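Local atomic coordinates of concanavalin A-like lectin protein kinase family protein (Theobroma cacao, PDB entry 6CTH), a protein that probably transfers phosphate from ATP to protein hydroxyl groups as a receptor-like kinase, its kinase domain being captured here with an inhibitor. Residues N8-V13 with I43-V48; A60-I65 with L87-E92; I147-D150 with N154-L157; F160-L165 with L176-V181. One frame throughout, in Å; residues are numbered along the deposited sequence.

Contact 1 of 4, residues N8-V13 with I43-V48. With FE7 (N-{(3Z)-2-oxo-3-[phenyl({4-[(piperidin-1-yl)methyl]phenyl}amino)methylidene]-2,3-dihydro-1H-indol-5-yl}ethanesulfonamide), chain B.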
# COMPACT_ATOMS: atom_id res chain seq x y z
N ASN A 8 19.87 -11.68 20.73
CA ASN A 8 19.89 -13.13 20.99
C ASN A 8 18.53 -13.80 20.86
O ASN A 8 18.45 -14.89 20.31
CB ASN A 8 20.40 -13.44 22.40
CG ASN A 8 21.87 -13.17 22.55
OD1 ASN A 8 22.49 -12.50 21.72
ND2 ASN A 8 22.45 -13.69 23.62
N GLU A 9 17.46 -13.18 21.37
CA GLU A 9 16.17 -13.87 21.29
C GLU A 9 15.62 -13.88 19.87
O GLU A 9 14.93 -14.84 19.51
CB GLU A 9 15.15 -13.33 22.27
CG GLU A 9 14.58 -11.97 21.97
CD GLU A 9 13.87 -11.44 23.21
OE1 GLU A 9 12.64 -11.43 23.22
OE2 GLU A 9 14.58 -11.18 24.21
N LEU A 10 15.90 -12.80 19.12
CA LEU A 10 15.50 -12.71 17.71
C LEU A 10 16.27 -13.69 16.85
O LEU A 10 15.66 -14.36 16.00
CB LEU A 10 15.65 -11.27 17.15
CG LEU A 10 14.64 -10.28 17.77
CD1 LEU A 10 14.70 -8.86 17.15
CD2 LEU A 10 13.23 -10.85 17.61
N ALA A 11 17.57 -13.78 17.08
CA ALA A 11 18.41 -14.90 16.51
C ALA A 11 17.81 -16.27 16.81
O ALA A 11 17.63 -17.09 15.93
CB ALA A 11 19.83 -14.83 17.04
N LYS A 12 17.45 -16.51 18.08
CA LYS A 12 16.91 -17.80 18.44
C LYS A 12 15.61 -18.12 17.74
O LYS A 12 15.43 -19.20 17.18
CB LYS A 12 16.72 -17.87 19.97
CG LYS A 12 17.13 -19.18 20.62
CD LYS A 12 16.77 -19.12 22.12
CE LYS A 12 17.61 -20.01 23.01
NZ LYS A 12 19.09 -19.87 22.77
N VAL A 13 14.67 -17.19 17.73
CA VAL A 13 13.36 -17.52 17.18
C VAL A 13 13.34 -17.58 15.67
O VAL A 13 12.48 -18.26 15.13
CB VAL A 13 12.23 -16.60 17.70
CG1 VAL A 13 12.13 -16.76 19.20
CG2 VAL A 13 12.44 -15.18 17.23
N ILE A 43 5.84 -14.84 14.86
CA ILE A 43 5.96 -13.41 14.64
C ILE A 43 6.66 -13.16 13.30
O ILE A 43 7.17 -14.13 12.71
CB ILE A 43 6.74 -12.70 15.76
CG1 ILE A 43 8.12 -13.32 15.97
CG2 ILE A 43 5.92 -12.71 17.07
CD1 ILE A 43 8.98 -12.64 17.01
N ALA A 44 6.72 -11.91 12.86
CA ALA A 44 7.47 -11.54 11.66
C ALA A 44 8.56 -10.56 12.07
O ALA A 44 8.27 -9.54 12.72
CB ALA A 44 6.55 -10.91 10.63
N VAL A 45 9.81 -10.87 11.74
CA VAL A 45 10.94 -10.08 12.18
C VAL A 45 11.58 -9.50 10.93
O VAL A 45 12.01 -10.26 10.07
CB VAL A 45 11.96 -10.94 12.92
CG1 VAL A 45 13.18 -10.13 13.36
CG2 VAL A 45 11.30 -11.64 14.11
N LYS A 46 11.64 -8.18 10.85
CA LYS A 46 12.35 -7.48 9.79
C LYS A 46 13.76 -7.12 10.25
O LYS A 46 13.94 -6.38 11.23
CB LYS A 46 11.58 -6.24 9.39
CG LYS A 46 12.24 -5.47 8.24
CD LYS A 46 11.32 -4.43 7.65
CE LYS A 46 11.91 -3.85 6.37
NZ LYS A 46 10.89 -3.00 5.73
N LYS A 47 14.75 -7.66 9.54
CA LYS A 47 16.14 -7.37 9.76
C LYS A 47 16.58 -6.26 8.81
O LYS A 47 16.58 -6.45 7.58
CB LYS A 47 16.96 -8.63 9.50
CG LYS A 47 18.43 -8.47 9.81
CD LYS A 47 19.08 -9.83 9.79
CE LYS A 47 20.54 -9.74 10.22
NZ LYS A 47 21.41 -9.10 9.18
N VAL A 48 16.95 -5.12 9.37
CA VAL A 48 17.26 -3.96 8.57
C VAL A 48 18.60 -4.11 7.88
O VAL A 48 19.55 -4.68 8.42
CB VAL A 48 17.22 -2.68 9.41
CG1 VAL A 48 17.76 -1.47 8.68
CG2 VAL A 48 15.78 -2.46 9.90
C4 FE7 B . 5.04 -8.77 7.07
C14 FE7 B . 6.85 -9.41 2.26
C5 FE7 B . 4.62 -8.50 8.39
C6 FE7 B . 4.81 -7.26 8.97
C11 FE7 B . 5.54 -10.46 4.47
C7 FE7 B . 5.41 -6.26 8.22
C8 FE7 B . 4.01 -10.65 8.02
C9 FE7 B . 4.69 -10.15 6.79
C10 FE7 B . 4.83 -10.94 5.67
C12 FE7 B . 6.90 -10.22 4.51
C13 FE7 B . 7.55 -9.70 3.41
N1 FE7 B . 4.01 -9.62 8.91
N2 FE7 B . 4.22 -12.14 5.66
C3 FE7 B . 5.62 -7.75 6.33
N3 FE7 B . 4.85 -17.65 2.38
O2 FE7 B . 3.55 -11.76 8.22
C2 FE7 B . 5.78 -6.48 6.90
N FE7 B . 6.23 -5.36 6.15
S FE7 B . 6.66 -5.25 4.59
O FE7 B . 6.96 -6.55 4.09
O1 FE7 B . 7.63 -4.21 4.50
C1 FE7 B . 5.11 -4.69 3.95
C FE7 B . 4.59 -3.63 4.89
C16 FE7 B . 4.84 -10.18 3.30
C15 FE7 B . 5.49 -9.66 2.21
C17 FE7 B . 4.20 -13.22 4.75
C22 FE7 B . 4.97 -13.23 3.59
C21 FE7 B . 4.89 -14.30 2.72
C20 FE7 B . 4.04 -15.37 2.97
C19 FE7 B . 3.28 -15.35 4.12
C18 FE7 B . 3.36 -14.29 5.01
C23 FE7 B . 3.97 -16.54 2.01
C28 FE7 B . 4.63 -18.81 1.52
C27 FE7 B . 5.47 -19.99 1.96
C26 FE7 B . 6.94 -19.63 1.99
C25 FE7 B . 7.17 -18.35 2.77
C24 FE7 B . 6.26 -17.25 2.29
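Leu-10 and Val-45 meet methyl to methyl, with Leu-10 CD2 4.1 Å from Val-45 CG2. The two side chains cross at a slant. Leu-10 has CG anti to its carbonyl carbon (chi1 -69°), and this carries its branched end from the helix flank toward the strand. Val-45 points toward the helix. Its CG2 makes the touch, while CG1 lies anti to the backbone N. One turn further along, Val-13 CG2 approaches Ile-43 CD1 at 4.3 Å. Ile-43 reaches out with an extended CG1-CD1 arm (chi2 177°), so a terminal methyl bridges a wide gap between backbones. No hydrogen bond crosses the contact.

Helix 7-14 thus rests on strand 41-48 of the N-lobe sheet. Leu-10 also packs on Met-88 and Val-90 of strand 86-92. The helix is anchored further by a backbone bond from Val-13 to Phe-35 and by the salt bridge of Glu-9 with Arg-3.

Residues of the other strand face serve the inhibitor. Ala-44 CB sits 3.3 Å from FE7 N1. Lys-46 NZ lies 3.7 Å from FE7 O1, and Lys-46 makes a cation-pi contact with Phe-28. Lys-46 probably corresponds to the lysine that binds ATP phosphates in other kinases. Between helix and strand there is apolar contact alone; the directional bonds to Phe-35 and Arg-3 come from elsewhere. The pocket face instead brings a small methyl and a charge.

Contact 2 of 4, residues A60-I65 with L87-E92. With FE7 (N-{(3Z)-2-oxo-3-[phenyl({4-[(piperidin-1-yl)methyl]phenyl}amino)methylidene]-2,3-dihydro-1H-indol-5-yl}ethanesulfonamide), chain B.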
# COMPACT_ATOMS: atom_id res chain seq x y z
N ALA A 60 14.53 4.43 11.64
CA ALA A 60 14.24 5.50 12.62
C ALA A 60 12.87 6.16 12.37
O ALA A 60 12.08 6.39 13.33
CB ALA A 60 15.33 6.55 12.58
N SER A 61 12.61 6.44 11.09
CA SER A 61 11.31 6.89 10.64
C SER A 61 10.21 5.88 11.01
O SER A 61 9.16 6.29 11.50
CB SER A 61 11.32 7.16 9.12
OG SER A 61 9.98 7.43 8.69
N GLU A 62 10.42 4.59 10.75
CA GLU A 62 9.39 3.62 11.06
C GLU A 62 9.06 3.65 12.55
O GLU A 62 7.87 3.75 12.90
CB GLU A 62 9.75 2.22 10.59
CG GLU A 62 8.82 1.08 11.05
CD GLU A 62 7.82 0.57 10.02
OE1 GLU A 62 7.79 1.06 8.89
OE2 GLU A 62 7.08 -0.38 10.33
N VAL A 63 10.07 3.56 13.42
CA VAL A 63 9.78 3.53 14.87
C VAL A 63 9.05 4.77 15.35
O VAL A 63 8.08 4.68 16.16
CB VAL A 63 11.05 3.33 15.71
CG1 VAL A 63 10.75 3.47 17.20
CG2 VAL A 63 11.59 1.96 15.42
N LYS A 64 9.51 5.93 14.87
CA LYS A 64 8.96 7.23 15.27
C LYS A 64 7.49 7.32 14.90
O LYS A 64 6.66 7.71 15.73
CB LYS A 64 9.71 8.36 14.56
CG LYS A 64 9.28 9.75 15.02
CD LYS A 64 9.69 10.81 14.01
CE LYS A 64 9.30 12.18 14.52
NZ LYS A 64 9.80 13.24 13.62
N ILE A 65 7.19 7.00 13.65
CA ILE A 65 5.87 7.20 13.10
C ILE A 65 4.91 6.10 13.61
O ILE A 65 3.80 6.38 14.04
CB ILE A 65 5.91 7.19 11.56
CG1 ILE A 65 6.82 8.29 10.98
CG2 ILE A 65 4.51 7.29 10.97
CD1 ILE A 65 6.39 9.67 11.38
N LEU A 87 19.77 -3.46 13.65
CA LEU A 87 18.47 -2.79 13.84
C LEU A 87 17.40 -3.76 13.34
O LEU A 87 17.55 -4.33 12.25
CB LEU A 87 18.41 -1.52 13.03
CG LEU A 87 19.48 -0.45 13.14
CD1 LEU A 87 19.41 0.51 11.97
CD2 LEU A 87 19.37 0.31 14.43
N MET A 88 16.35 -3.97 14.14
CA MET A 88 15.25 -4.89 13.80
C MET A 88 13.89 -4.47 14.30
O MET A 88 13.81 -3.81 15.34
CB MET A 88 15.54 -6.27 14.32
CG MET A 88 16.79 -6.77 13.62
SD MET A 88 16.90 -8.49 13.83
CE MET A 88 17.78 -8.40 15.36
N LEU A 89 12.84 -4.89 13.58
CA LEU A 89 11.46 -4.51 13.85
C LEU A 89 10.59 -5.77 13.85
O LEU A 89 10.76 -6.68 13.01
CB LEU A 89 10.95 -3.53 12.80
CG LEU A 89 11.72 -2.22 12.65
CD1 LEU A 89 11.54 -1.63 11.24
CD2 LEU A 89 11.27 -1.26 13.75
N VAL A 90 9.67 -5.85 14.81
CA VAL A 90 8.89 -7.07 15.01
C VAL A 90 7.42 -6.78 14.89
O VAL A 90 6.94 -5.81 15.48
CB VAL A 90 9.16 -7.66 16.43
CG1 VAL A 90 8.49 -9.02 16.56
CG2 VAL A 90 10.64 -7.79 16.68
N TYR A 91 6.69 -7.63 14.17
CA TYR A 91 5.28 -7.47 13.87
C TYR A 91 4.55 -8.79 14.02
O TYR A 91 5.20 -9.85 14.12
CB TYR A 91 5.10 -7.03 12.41
CG TYR A 91 5.95 -5.88 11.94
CD1 TYR A 91 7.20 -6.09 11.41
CD2 TYR A 91 5.45 -4.58 11.95
CE1 TYR A 91 7.94 -5.04 10.89
CE2 TYR A 91 6.19 -3.54 11.48
CZ TYR A 91 7.43 -3.75 10.96
OH TYR A 91 8.16 -2.70 10.45
N GLU A 92 3.22 -8.76 14.04
CA GLU A 92 2.42 -9.99 13.94
C GLU A 92 2.70 -10.72 12.64
O GLU A 92 2.87 -10.07 11.57
CB GLU A 92 0.90 -9.74 14.04
C4 FE7 B . 5.04 -8.77 7.07
C14 FE7 B . 6.85 -9.41 2.26
C5 FE7 B . 4.62 -8.50 8.39
C6 FE7 B . 4.81 -7.26 8.97
C11 FE7 B . 5.54 -10.46 4.47
C7 FE7 B . 5.41 -6.26 8.22
C8 FE7 B . 4.01 -10.65 8.02
C9 FE7 B . 4.69 -10.15 6.79
C10 FE7 B . 4.83 -10.94 5.67
C12 FE7 B . 6.90 -10.22 4.51
C13 FE7 B . 7.55 -9.70 3.41
N1 FE7 B . 4.01 -9.62 8.91
N2 FE7 B . 4.22 -12.14 5.66
C3 FE7 B . 5.62 -7.75 6.33
N3 FE7 B . 4.85 -17.65 2.38
O2 FE7 B . 3.55 -11.76 8.22
C2 FE7 B . 5.78 -6.48 6.90
N FE7 B . 6.23 -5.36 6.15
S FE7 B . 6.66 -5.25 4.59
O FE7 B . 6.96 -6.55 4.09
O1 FE7 B . 7.63 -4.21 4.50
C1 FE7 B . 5.11 -4.69 3.95
C FE7 B . 4.59 -3.63 4.89
C16 FE7 B . 4.84 -10.18 3.30
C15 FE7 B . 5.49 -9.66 2.21
C17 FE7 B . 4.20 -13.22 4.75
C22 FE7 B . 4.97 -13.23 3.59
C21 FE7 B . 4.89 -14.30 2.72
C20 FE7 B . 4.04 -15.37 2.97
C19 FE7 B . 3.28 -15.35 4.12
C18 FE7 B . 3.36 -14.29 5.01
C23 FE7 B . 3.97 -16.54 2.01
C28 FE7 B . 4.63 -18.81 1.52
C27 FE7 B . 5.47 -19.99 1.96
C26 FE7 B . 6.94 -19.63 1.99
C25 FE7 B . 7.17 -18.35 2.77
C24 FE7 B . 6.26 -17.25 2.29
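The contact belongs to the back of the ATP pocket, where the alpha-C helix (54-66) meets the gatekeeper end of strand 86-92. Tyr-91 holds the gatekeeper position just before the hinge. Its OH donates to Glu-62 OE2 at 2.6 Å, a short bond. The carboxylate oxygen lies at the ring edge, in the ring plane. Seen from Glu-62, however, the hydroxyl comes from above the carboxylate, 60° out of its plane. The two flat groups stand nearly perpendicular, at 84°. Glu-62 reaches the site with CG anti to the backbone N (chi1 171°) and a bend at chi2.

Beside this bond the contact is apolar. Leu-89 CD1 touches Glu-62 CG at 3.8 Å, and Leu-89 CD2 meets Val-63 CG2 at 3.6 Å. Both methyls of one leucine are used.

One face of the Tyr-91 ring carries the inhibitor, with FE7 C7 offset toward the rim. Glu-92 O then accepts a nearly straight bond from FE7 N1 at 2.9 Å, a hinge interaction completed by Met-94 N.

Lys-46 NZ does not form the usual kinase salt bridge with Glu-62 here. Instead one O-H and one N-H donor grip the buried carboxylate, one on each oxygen. OE2 takes Tyr-91 OH and OE1 takes Phe-160 N, which fixes the carboxylate's place between gatekeeper and DFG motif.

Contact 3 of 4, residues I147-D150 with N154-L157. With FE7 (N-{(3Z)-2-oxo-3-[phenyl({4-[(piperidin-1-yl)methyl]phenyl}amino)methylidene]-2,3-dihydro-1H-indol-5-yl}ethanesulfonamide), chain B.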
# COMPACT_ATOMS: atom_id res chain seq x y z
N ILE A 147 0.49 -3.50 1.62
CA ILE A 147 -0.81 -3.80 2.24
C ILE A 147 -0.85 -5.27 2.66
O ILE A 147 -0.77 -6.18 1.83
CB ILE A 147 -1.97 -3.45 1.27
CG1 ILE A 147 -1.88 -1.96 0.90
CG2 ILE A 147 -3.32 -3.80 1.88
CD1 ILE A 147 -2.83 -1.54 -0.21
N MET A 148 -1.00 -5.49 3.98
CA MET A 148 -1.06 -6.83 4.54
C MET A 148 -2.48 -7.28 4.69
O MET A 148 -3.40 -6.44 4.93
CB MET A 148 -0.36 -6.85 5.91
CG MET A 148 1.10 -6.49 5.89
SD MET A 148 2.06 -7.59 4.80
CE MET A 148 1.77 -9.09 5.68
N LEU A 149 -2.70 -8.58 4.58
CA LEU A 149 -4.03 -9.15 4.69
C LEU A 149 -4.13 -10.05 5.92
O LEU A 149 -3.25 -10.91 6.12
CB LEU A 149 -4.36 -9.93 3.44
CG LEU A 149 -4.42 -9.06 2.18
CD1 LEU A 149 -4.69 -9.93 0.95
CD2 LEU A 149 -5.52 -7.98 2.30
N ASP A 150 -5.19 -9.87 6.73
CA ASP A 150 -5.41 -10.78 7.85
C ASP A 150 -6.16 -12.02 7.37
O ASP A 150 -6.42 -12.18 6.18
CB ASP A 150 -6.08 -10.07 9.04
CG ASP A 150 -7.52 -9.73 8.83
OD1 ASP A 150 -8.18 -10.17 7.85
OD2 ASP A 150 -8.06 -8.99 9.73
N ASN A 154 -9.10 -8.71 5.71
CA ASN A 154 -9.11 -7.29 6.03
C ASN A 154 -7.70 -6.75 5.77
O ASN A 154 -6.71 -7.47 6.00
CB ASN A 154 -9.51 -7.03 7.49
CG ASN A 154 -10.94 -7.52 7.83
OD1 ASN A 154 -11.91 -7.15 7.18
ND2 ASN A 154 -11.05 -8.37 8.85
N ALA A 155 -7.62 -5.53 5.27
CA ALA A 155 -6.34 -4.93 4.85
C ALA A 155 -5.71 -4.03 5.89
O ALA A 155 -6.44 -3.29 6.60
CB ALA A 155 -6.54 -4.17 3.57
N LYS A 156 -4.38 -4.10 6.06
CA LYS A 156 -3.61 -3.22 6.93
C LYS A 156 -2.45 -2.62 6.17
O LYS A 156 -1.63 -3.36 5.64
CB LYS A 156 -3.09 -3.97 8.16
CG LYS A 156 -4.16 -4.29 9.20
CD LYS A 156 -3.64 -5.07 10.41
CE LYS A 156 -4.67 -5.15 11.52
NZ LYS A 156 -4.54 -4.00 12.48
N LEU A 157 -2.37 -1.30 6.13
CA LEU A 157 -1.30 -0.60 5.46
C LEU A 157 -0.12 -0.52 6.39
O LEU A 157 -0.23 -0.27 7.59
CB LEU A 157 -1.78 0.77 5.03
CG LEU A 157 -0.76 1.71 4.46
CD1 LEU A 157 -0.28 1.20 3.11
CD2 LEU A 157 -1.34 3.10 4.29
C4 FE7 B . 5.04 -8.77 7.07
C14 FE7 B . 6.85 -9.41 2.26
C5 FE7 B . 4.62 -8.50 8.39
C6 FE7 B . 4.81 -7.26 8.97
C11 FE7 B . 5.54 -10.46 4.47
C7 FE7 B . 5.41 -6.26 8.22
C8 FE7 B . 4.01 -10.65 8.02
C9 FE7 B . 4.69 -10.15 6.79
C10 FE7 B . 4.83 -10.94 5.67
C12 FE7 B . 6.90 -10.22 4.51
C13 FE7 B . 7.55 -9.70 3.41
N1 FE7 B . 4.01 -9.62 8.91
N2 FE7 B . 4.22 -12.14 5.66
C3 FE7 B . 5.62 -7.75 6.33
N3 FE7 B . 4.85 -17.65 2.38
O2 FE7 B . 3.55 -11.76 8.22
C2 FE7 B . 5.78 -6.48 6.90
N FE7 B . 6.23 -5.36 6.15
S FE7 B . 6.66 -5.25 4.59
O FE7 B . 6.96 -6.55 4.09
O1 FE7 B . 7.63 -4.21 4.50
C1 FE7 B . 5.11 -4.69 3.95
C FE7 B . 4.59 -3.63 4.89
C16 FE7 B . 4.84 -10.18 3.30
C15 FE7 B . 5.49 -9.66 2.21
C17 FE7 B . 4.20 -13.22 4.75
C22 FE7 B . 4.97 -13.23 3.59
C21 FE7 B . 4.89 -14.30 2.72
C20 FE7 B . 4.04 -15.37 2.97
C19 FE7 B . 3.28 -15.35 4.12
C18 FE7 B . 3.36 -14.29 5.01
C23 FE7 B . 3.97 -16.54 2.01
C28 FE7 B . 4.63 -18.81 1.52
C27 FE7 B . 5.47 -19.99 1.96
C26 FE7 B . 6.94 -19.63 1.99
C25 FE7 B . 7.17 -18.35 2.77
C24 FE7 B . 6.26 -17.25 2.29
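Met-148 and Lys-156 form the hydrogen-bonded antiparallel pair of a short hairpin. Met-148 N gives to Lys-156 O at 2.8 Å, and Lys-156 N returns a bond of the same length to Met-148 O. Asp-150 N extends the series to Asn-154 O.

Side-chain bonds close the turn end. Asp-150 OD1 accepts from Asn-154 N at 2.7 Å, with the donor well above the carboxylate plane. Asp-150 OD2 takes Asn-154 ND2 at 3.2 Å through its syn lone pair. Carboxylate and amide planes are 75° apart. Asp-150 CG stands between its own backbone N and carbonyl carbon (chi1 72°), which turns both oxygens to Asn-154.

Apolar contacts line one face. Ile-147 CG2 touches Ala-155 CB at 3.7 Å, and Leu-149 CD2 also reaches Ala-155. Leu-122 and Ile-118 of helix 112-132 cover this face.

On the other face, Met-148 bends at chi2 and chi3 toward the inhibitor, its CE 3.3 Å from FE7 C9. Lys-156 NZ bonds to the carbonyls of Lys-72 and Leu-74.

This is the C-lobe hairpin that links the catalytic loop to the DFG motif in protein kinases, with Met-148 at the floor of the nucleotide pocket.

Contact 4 of 4, residues F160-L165 with L176-V181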
# COMPACT_ATOMS: atom_id res chain seq x y z
N PHE A 160 6.32 2.39 7.02
CA PHE A 160 6.45 3.82 7.33
C PHE A 160 7.88 4.34 7.20
O PHE A 160 8.21 5.39 7.73
CB PHE A 160 5.84 4.09 8.70
CG PHE A 160 4.41 3.66 8.74
CD1 PHE A 160 3.44 4.47 8.27
CD2 PHE A 160 4.08 2.40 9.25
CE1 PHE A 160 2.10 4.07 8.24
CE2 PHE A 160 2.74 2.00 9.25
CZ PHE A 160 1.79 2.80 8.69
N GLY A 161 8.71 3.67 6.41
CA GLY A 161 10.11 4.08 6.33
C GLY A 161 10.36 5.40 5.63
O GLY A 161 11.35 6.06 5.95
N LEU A 162 9.46 5.80 4.74
CA LEU A 162 9.46 7.10 4.07
C LEU A 162 8.42 8.08 4.65
O LEU A 162 8.30 9.22 4.17
CB LEU A 162 9.23 6.93 2.57
CG LEU A 162 10.35 6.30 1.78
CD1 LEU A 162 9.95 6.19 0.33
CD2 LEU A 162 11.60 7.14 1.95
N ALA A 163 7.65 7.65 5.65
CA ALA A 163 6.55 8.45 6.15
C ALA A 163 7.05 9.66 6.93
O ALA A 163 8.12 9.59 7.56
CB ALA A 163 5.64 7.60 7.04
N ARG A 164 6.30 10.75 6.88
CA ARG A 164 6.70 11.95 7.58
C ARG A 164 5.56 12.65 8.30
O ARG A 164 4.44 12.65 7.83
CB ARG A 164 7.33 12.94 6.60
CG ARG A 164 8.56 12.42 5.88
CD ARG A 164 9.75 12.33 6.81
NE ARG A 164 10.95 11.91 6.11
CZ ARG A 164 11.32 10.64 5.97
NH1 ARG A 164 10.59 9.67 6.48
NH2 ARG A 164 12.43 10.35 5.32
N LEU A 165 5.87 13.22 9.46
CA LEU A 165 4.90 14.04 10.18
C LEU A 165 4.88 15.45 9.65
O LEU A 165 5.93 16.00 9.34
CB LEU A 165 5.30 14.11 11.66
CG LEU A 165 5.08 12.84 12.44
CD1 LEU A 165 5.72 12.98 13.81
CD2 LEU A 165 3.59 12.54 12.63
N LEU A 176 14.17 14.29 1.12
CA LEU A 176 14.73 13.72 -0.10
C LEU A 176 13.64 13.14 -0.96
O LEU A 176 12.81 12.38 -0.46
CB LEU A 176 15.69 12.56 0.21
CG LEU A 176 17.12 12.93 0.49
CD1 LEU A 176 17.20 14.04 1.55
CD2 LEU A 176 17.89 11.69 0.92
N LEU A 177 13.73 13.37 -2.27
CA LEU A 177 12.81 12.77 -3.22
C LEU A 177 13.00 11.26 -3.23
O LEU A 177 14.09 10.80 -3.47
CB LEU A 177 13.02 13.34 -4.62
CG LEU A 177 12.21 12.68 -5.72
CD1 LEU A 177 10.72 12.77 -5.46
CD2 LEU A 177 12.62 13.22 -7.10
N ALA A 178 11.94 10.52 -2.93
CA ALA A 178 11.99 9.06 -2.82
C ALA A 178 10.59 8.54 -3.00
O ALA A 178 9.63 9.23 -2.72
CB ALA A 178 12.56 8.64 -1.47
N GLY A 179 10.50 7.30 -3.43
CA GLY A 179 9.24 6.63 -3.53
C GLY A 179 9.35 5.45 -4.46
O GLY A 179 10.45 5.07 -4.87
N THR A 180 8.23 4.90 -4.83
CA THR A 180 8.23 3.75 -5.72
C THR A 180 7.72 4.17 -7.13
O THR A 180 6.59 4.61 -7.31
CB THR A 180 7.44 2.60 -5.14
OG1 THR A 180 8.02 2.22 -3.87
CG2 THR A 180 7.49 1.39 -6.09
N VAL A 181 8.61 3.99 -8.12
CA VAL A 181 8.27 4.27 -9.49
C VAL A 181 6.99 3.53 -9.88
O VAL A 181 6.91 2.31 -9.62
CB VAL A 181 9.54 3.83 -10.34
CG1 VAL A 181 9.15 3.54 -11.77
CG2 VAL A 181 10.48 5.01 -10.25
O HOH W 1 13.75 13.08 3.77
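Thr-180 OG1 is gripped by two groups of the catalytic loop, Asp-141 OD1 and Lys-143 NZ. Both segments of this contact belong to the activation segment of the kinase, which starts at the DFG motif (Asp-159, Phe-160, Gly-161). Part of the loop between them is not modelled.

Arg-164 NH1 folds back to the carbonyl of the preceding residue, Ala-163 O, at 2.7 Å. It comes from 52° above the carbonyl plane. The DFG end is folded into a type I turn from Phe-160 to Ala-163, closed by Ala-163 N to Phe-160 O at 3.1 Å.

A water makes a weak link between the segments. It accepts from Leu-176 N at 2.9 Å and, weakly, from Arg-164 NH2 at 3.4 Å. It lies at the edge of the guanidinium, in its plane. Arg-140 of the HRD motif bonds to Leu-162 O and to Leu-176 O, so one guanidinium ties both segments.

The direct contact is apolar and small. Leu-162, just after the DFG glycine, points toward the second segment. Its CG is anti to the carbonyl carbon (chi1 -70°). One methyl faces the Ala-178 side chain and the other the Gly-179 backbone. The side chain lies about 5 Å from the magnesium ion at its nearest. At the fork, Leu-162 CD2 lies 3.9 Å from Ala-178 CB, and Leu-162 CD1 lies 3.9 Å from Gly-179 CA.

Overall arrangement
Contacts 1, 2 and 3 are buried, whereas contact 4 lies at the surface. Contacts 1 and 2 share the N-lobe sheet: strands 41-48 and 86-92 are neighbours, and each packs a helix. Contact 1 is purely apolar across its segments. Contact 2 adds a buried carboxylate. Contact 3, in the C-lobe, is held chiefly by backbone bonds. Contact 4 has a small apolar touch, a weak water link, and Arg-140 bonding to both segments. The first three all touch the inhibitor and approach it from the N-lobe sheet, the gatekeeper and hinge, and the floor. Contact 2 meets contact 4 through Glu-62 and Ser-61, which bond to Phe-160. Contact 3 leads along the chain into contact 4.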